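Local structure of WipB (Legionella pneumophila, 5NNY) at residues 13-18 with 40-45; 212-217 with 226-231. The protein is a translocated Legionella effector, a Ser/Thr phosphatase that targets the host lysosomal nutrient-sensing machinery, here as its phosphatase domain. All blocks are in the same frame, centred on the assembly; numbering follows the deposited sequence.

Interaction 1: 13-18 with 40-45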
loop_
_atom_site.group_PDB
_atom_site.type_symbol
_atom_site.label_atom_id
_atom_site.label_comp_id
_atom_site.label_asym_id
_atom_site.label_seq_id
_atom_site.Cartn_x
_atom_site.Cartn_y
_atom_site.Cartn_z
ATOM N N ALA A 13 -3.315 5.519 5.959
ATOM C CA ALA A 13 -3.969 4.471 6.746
ATOM C C ALA A 13 -5.291 4.928 7.352
ATOM O O ALA A 13 -5.707 4.426 8.396
ATOM C CB ALA A 13 -3.036 3.947 7.844
ATOM N N ASN A 14 -5.974 5.872 6.710
ATOM C CA ASN A 14 -7.247 6.380 7.218
ATOM C C ASN A 14 -8.338 5.497 6.629
ATOM O O ASN A 14 -8.718 5.650 5.464
ATOM C CB ASN A 14 -7.419 7.853 6.850
ATOM C CG ASN A 14 -8.711 8.470 7.406
ATOM O OD1 ASN A 14 -9.672 7.772 7.715
ATOM N ND2 ASN A 14 -8.730 9.795 7.509
ATOM N N ALA A 15 -8.849 4.557 7.439
ATOM C CA ALA A 15 -9.800 3.584 6.916
ATOM C C ALA A 15 -11.143 4.230 6.607
ATOM O O ALA A 15 -11.851 3.770 5.707
ATOM C CB ALA A 15 -9.954 2.416 7.902
ATOM N N LEU A 16 -11.508 5.299 7.318
ATOM C CA LEU A 16 -12.776 5.976 7.052
ATOM C C LEU A 16 -12.708 6.755 5.751
ATOM O O LEU A 16 -13.666 6.763 4.969
ATOM C CB LEU A 16 -13.144 6.929 8.192
ATOM C CG LEU A 16 -14.413 7.787 8.031
ATOM C CD1 LEU A 16 -15.715 6.967 7.789
ATOM C CD2 LEU A 16 -14.583 8.700 9.243
ATOM N N LEU A 17 -11.581 7.423 5.509
ATOM C CA LEU A 17 -11.369 8.055 4.213
ATOM C C LEU A 17 -11.473 7.035 3.090
ATOM O O LEU A 17 -12.171 7.273 2.095
ATOM C CB LEU A 17 -10.004 8.749 4.199
ATOM C CG LEU A 17 -9.498 9.336 2.879
ATOM C CD1 LEU A 17 -10.461 10.365 2.267
ATOM C CD2 LEU A 17 -8.112 9.934 3.079
ATOM N N PHE A 18 -10.806 5.880 3.250
ATOM C CA PHE A 18 -10.919 4.773 2.296
ATOM C C PHE A 18 -12.377 4.369 2.087
ATOM O O PHE A 18 -12.845 4.263 0.947
ATOM C CB PHE A 18 -10.087 3.583 2.782
ATOM C CG PHE A 18 -9.848 2.510 1.735
ATOM C CD1 PHE A 18 -9.782 2.817 0.386
ATOM C CD2 PHE A 18 -9.684 1.192 2.115
ATOM C CE1 PHE A 18 -9.553 1.812 -0.553
ATOM C CE2 PHE A 18 -9.456 0.191 1.184
ATOM C CZ PHE A 18 -9.395 0.502 -0.160
ATOM N N GLU A 40 -17.972 6.075 13.919
ATOM C CA GLU A 40 -17.885 6.080 15.383
ATOM C C GLU A 40 -16.745 5.199 15.889
ATOM O O GLU A 40 -15.996 5.591 16.794
ATOM C CB GLU A 40 -19.205 5.591 16.004
ATOM C CG GLU A 40 -19.252 5.847 17.519
ATOM C CD GLU A 40 -20.599 5.591 18.129
ATOM O OE1 GLU A 40 -21.588 5.430 17.371
ATOM O OE2 GLU A 40 -20.652 5.543 19.379
ATOM N N ILE A 41 -16.640 3.975 15.369
ATOM C CA ILE A 41 -15.549 3.095 15.784
ATOM C C ILE A 41 -14.217 3.713 15.392
ATOM O O ILE A 41 -13.268 3.733 16.185
ATOM C CB ILE A 41 -15.729 1.691 15.169
ATOM C CG1 ILE A 41 -16.866 0.926 15.883
ATOM C CG2 ILE A 41 -14.415 0.901 15.225
ATOM C CD1 ILE A 41 -17.269 -0.387 15.200
ATOM N N TYR A 42 -14.137 4.250 14.165
ATOM C CA TYR A 42 -12.882 4.811 13.683
ATOM C C TYR A 42 -12.400 5.961 14.556
ATOM O O TYR A 42 -11.186 6.147 14.717
ATOM C CB TYR A 42 -13.005 5.271 12.210
ATOM C CG TYR A 42 -11.628 5.586 11.694
ATOM C CD1 TYR A 42 -10.730 4.556 11.432
ATOM C CD2 TYR A 42 -11.180 6.901 11.571
ATOM C CE1 TYR A 42 -9.417 4.824 11.028
ATOM C CE2 TYR A 42 -9.871 7.178 11.155
ATOM C CZ TYR A 42 -8.994 6.129 10.904
ATOM O OH TYR A 42 -7.691 6.388 10.500
ATOM N N THR A 43 -13.312 6.725 15.164
ATOM C CA THR A 43 -12.909 7.886 15.954
ATOM C C THR A 43 -13.140 7.681 17.445
ATOM O O THR A 43 -13.230 8.653 18.194
ATOM C CB THR A 43 -13.604 9.163 15.467
ATOM O OG1 THR A 43 -15.028 9.045 15.574
ATOM C CG2 THR A 43 -13.252 9.417 14.011
ATOM N N LEU A 44 -13.225 6.426 17.886
ATOM C CA LEU A 44 -13.322 6.136 19.312
ATOM C C LEU A 44 -12.147 6.777 20.041
ATOM O O LEU A 44 -10.997 6.537 19.666
ATOM C CB LEU A 44 -13.313 4.628 19.565
ATOM C CG LEU A 44 -14.598 3.823 19.370
ATOM C CD1 LEU A 44 -14.327 2.317 19.432
ATOM C CD2 LEU A 44 -15.601 4.224 20.429
ATOM N N PRO A 45 -12.387 7.582 21.079
ATOM C CA PRO A 45 -11.260 8.182 21.815
ATOM C C PRO A 45 -10.220 7.180 22.276
ATOM O O PRO A 45 -9.023 7.484 22.223
ATOM C CB PRO A 45 -11.955 8.867 22.998
ATOM C CG PRO A 45 -13.296 9.265 22.429
ATOM C CD PRO A 45 -13.685 8.179 21.456
#
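Y42, in the last turn of helix 32-42, lays its ring against the capped N-terminus of helix 15-24, the first helix after edge strand 6-8 in this calcineurin-like phosphoesterase domain. The side chain leaves with CG anti to the backbone N (chi1 -169°), which carries the ring out from its own helix to the start of the other. One ring face lies beneath the first turn, with L16 N 4.2 Å above the plane and over the ring centre. The L16 side chain approaches the inner part of the ring, its CB 3.9 Å from Y42 CD2, while A15 CB touches Y42 CE1 at 4.0 Å.

N14 is the N-cap. Its amide plane runs nearly parallel to that of the ring, the two being only 6° apart, although the side chains themselves cross at about a right angle. OD1 of N14 sits 3.5 Å from Y42 CE2 and at the same time takes the N-H of L17 at 2.9 Å. That capping bond is nearly straight at the hydrogen (173°), yet the donor stands above the amide's carbonyl plane instead of on a lone pair.

The far end of the tyrosine is polar. Its hydroxyl is tied to V103 N, and F107 of helix 105-117 packs against both A15 and Y42, so the ring joins three pieces of the fold. Across the contact, the OH of Y42 lies 3.3 Å from N14 CA and 3.5 Å from A13 O, the latter at most a weak hydrogen bond.

Interaction 2: 212-217 with 226-231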
loop_
_atom_site.group_PDB
_atom_site.type_symbol
_atom_site.label_atom_id
_atom_site.label_comp_id
_atom_site.label_asym_id
_atom_site.label_seq_id
_atom_site.Cartn_x
_atom_site.Cartn_y
_atom_site.Cartn_z
ATOM N N ILE A 212 8.789 9.746 -10.522
ATOM C CA ILE A 212 9.808 9.021 -11.264
ATOM C C ILE A 212 9.807 9.508 -12.706
ATOM O O ILE A 212 8.982 10.334 -13.109
ATOM C CB ILE A 212 9.574 7.506 -11.238
ATOM C CG1 ILE A 212 8.221 7.207 -11.901
ATOM C CG2 ILE A 212 9.634 6.976 -9.786
ATOM C CD1 ILE A 212 8.016 5.750 -12.279
ATOM N N GLY A 213 10.721 8.949 -13.492
ATOM C CA GLY A 213 10.756 9.224 -14.914
ATOM C C GLY A 213 10.957 7.937 -15.675
ATOM O O GLY A 213 10.982 6.857 -15.072
ATOM N N LEU A 214 11.110 8.038 -17.000
ATOM C CA LEU A 214 11.477 6.868 -17.797
ATOM C C LEU A 214 12.798 6.254 -17.348
ATOM O O LEU A 214 13.018 5.053 -17.548
ATOM C CB LEU A 214 11.555 7.247 -19.281
ATOM C CG LEU A 214 10.273 7.739 -19.944
ATOM C CD1 LEU A 214 10.564 8.242 -21.373
ATOM C CD2 LEU A 214 9.237 6.633 -19.983
ATOM N N ASN A 215 13.695 7.052 -16.758
ATOM C CA ASN A 215 14.974 6.511 -16.317
ATOM C C ASN A 215 14.774 5.478 -15.210
ATOM O O ASN A 215 15.492 4.476 -15.158
ATOM C CB ASN A 215 15.896 7.637 -15.844
ATOM C CG ASN A 215 15.200 8.620 -14.919
ATOM O OD1 ASN A 215 14.134 9.148 -15.241
ATOM N ND2 ASN A 215 15.801 8.867 -13.743
ATOM N N HIS A 216 13.808 5.711 -14.316
ATOM C CA HIS A 216 13.515 4.727 -13.271
ATOM C C HIS A 216 12.990 3.428 -13.869
ATOM O O HIS A 216 13.348 2.333 -13.420
ATOM C CB HIS A 216 12.487 5.279 -12.275
ATOM C CG HIS A 216 12.996 6.395 -11.426
ATOM N ND1 HIS A 216 12.956 7.715 -11.821
ATOM C CD2 HIS A 216 13.568 6.386 -10.196
ATOM C CE1 HIS A 216 13.474 8.473 -10.869
ATOM N NE2 HIS A 216 13.849 7.691 -9.871
ATOM N N ILE A 217 12.105 3.529 -14.859
ATOM C CA ILE A 217 11.539 2.331 -15.474
ATOM C C ILE A 217 12.630 1.536 -16.175
ATOM O O ILE A 217 12.675 0.302 -16.099
ATOM C CB ILE A 217 10.391 2.731 -16.427
ATOM C CG1 ILE A 217 9.357 3.532 -15.652
ATOM C CG2 ILE A 217 9.764 1.504 -17.099
ATOM C CD1 ILE A 217 8.268 4.137 -16.529
ATOM N N VAL A 226 14.680 -7.874 -17.437
ATOM C CA VAL A 226 13.699 -7.963 -18.511
ATOM C C VAL A 226 14.062 -6.901 -19.541
ATOM O O VAL A 226 14.697 -5.888 -19.209
ATOM C CB VAL A 226 12.254 -7.789 -17.989
ATOM C CG1 VAL A 226 11.860 -8.963 -17.111
ATOM C CG2 VAL A 226 12.107 -6.470 -17.240
ATOM N N PRO A 227 13.679 -7.110 -20.800
ATOM C CA PRO A 227 13.991 -6.111 -21.830
ATOM C C PRO A 227 13.227 -4.820 -21.605
ATOM O O PRO A 227 12.032 -4.828 -21.307
ATOM C CB PRO A 227 13.554 -6.793 -23.133
ATOM C CG PRO A 227 13.452 -8.234 -22.806
ATOM C CD PRO A 227 13.034 -8.300 -21.371
ATOM N N TYR A 228 13.937 -3.702 -21.733
ATOM C CA TYR A 228 13.332 -2.379 -21.705
ATOM C C TYR A 228 13.082 -1.933 -23.141
ATOM O O TYR A 228 14.012 -1.905 -23.953
ATOM C CB TYR A 228 14.219 -1.357 -20.991
ATOM C CG TYR A 228 13.642 0.048 -21.038
ATOM C CD1 TYR A 228 12.650 0.440 -20.139
ATOM C CD2 TYR A 228 14.071 0.979 -21.997
ATOM C CE1 TYR A 228 12.114 1.714 -20.175
ATOM C CE2 TYR A 228 13.542 2.262 -22.034
ATOM C CZ TYR A 228 12.552 2.619 -21.128
ATOM O OH TYR A 228 12.003 3.889 -21.165
ATOM N N SER A 229 11.839 -1.575 -23.447
ATOM C CA SER A 229 11.502 -1.029 -24.758
ATOM C C SER A 229 10.607 0.184 -24.578
ATOM O O SER A 229 9.619 0.123 -23.840
ATOM C CB SER A 229 10.814 -2.066 -25.656
ATOM O OG SER A 229 10.342 -1.469 -26.864
ATOM N N GLU A 230 10.960 1.283 -25.254
ATOM C CA GLU A 230 10.165 2.504 -25.249
ATOM C C GLU A 230 9.826 2.939 -26.669
ATOM O O GLU A 230 9.740 4.138 -26.950
ATOM C CB GLU A 230 10.887 3.632 -24.514
ATOM C CG GLU A 230 12.271 3.935 -25.080
ATOM C CD GLU A 230 12.897 5.158 -24.443
ATOM O OE1 GLU A 230 13.762 5.788 -25.092
ATOM O OE2 GLU A 230 12.514 5.493 -23.295
ATOM N N GLU A 231 9.650 1.977 -27.579
ATOM C CA GLU A 231 9.438 2.334 -28.972
ATOM C C GLU A 231 8.052 2.910 -29.221
ATOM O O GLU A 231 7.825 3.492 -30.290
ATOM C CB GLU A 231 9.686 1.117 -29.866
ATOM C CG GLU A 231 11.157 0.746 -29.961
ATOM C CD GLU A 231 12.035 1.962 -30.212
ATOM O OE1 GLU A 231 11.914 2.562 -31.304
ATOM O OE2 GLU A 231 12.827 2.332 -29.309
#
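The first turn of helix 214-224 packs against the extended loop that follows that same helix, so the chain doubles back beside its own helix start. From the loop, Y228 points its ring at the helix, with CG anti to the backbone N (chi1 176°). The methyl CG2 of I217 meets this ring at its edge, in the ring plane, 3.9 Å from Y228 CE1. Further out, L214 crosses the tyrosine at about a right angle, and its CB lies 3.9 Å from Y228 OH.

In the phosphatase domain, helix 214-224 comes just after strand 203-208 of the central mixed sheet, and the loop leads on into helix 233-253. That last helix takes part as well: L236 touches L214, I243 touches I217 and T239 touches Y228.

E230 completes the contact from the loop side. Its OE2 accepts the hydroxyl proton of Y228 at 2.7 Å, on the anti side of the carboxylate and 31° out of its plane; this bond limits the freedom of the phenol end, which lies beside L214. The same oxygen stands 3.9 Å from L214 CD1, so the leucine packs beside the Tyr-Glu pair. On the helix side the turn has its own brace: G213, the N-cap, gives its backbone N-H to H216 ND1 at 3.1 Å, with the donor tilted 28° from the imidazole plane.

How the interactions relate
Both contacts bring a tyrosine to the first turn of a helix, but they share no elements and lie on opposite sides of the chain's centre, with their own centres about 39 Å apart. Interaction 1 is the more buried: it joins two separate helices, 15-24 and 32-42, and its tyrosine turns a face to the backbone N of L16, close by the asparagine cap. Interaction 2 is only partly buried and links helix 214-224 to the loop after it, with a ring edge against one isoleucine methyl and the phenol oxygen beside a leucine. The hydroxyls differ too, one held by a backbone N-H from beyond both segments, the other by a glutamate of its own loop.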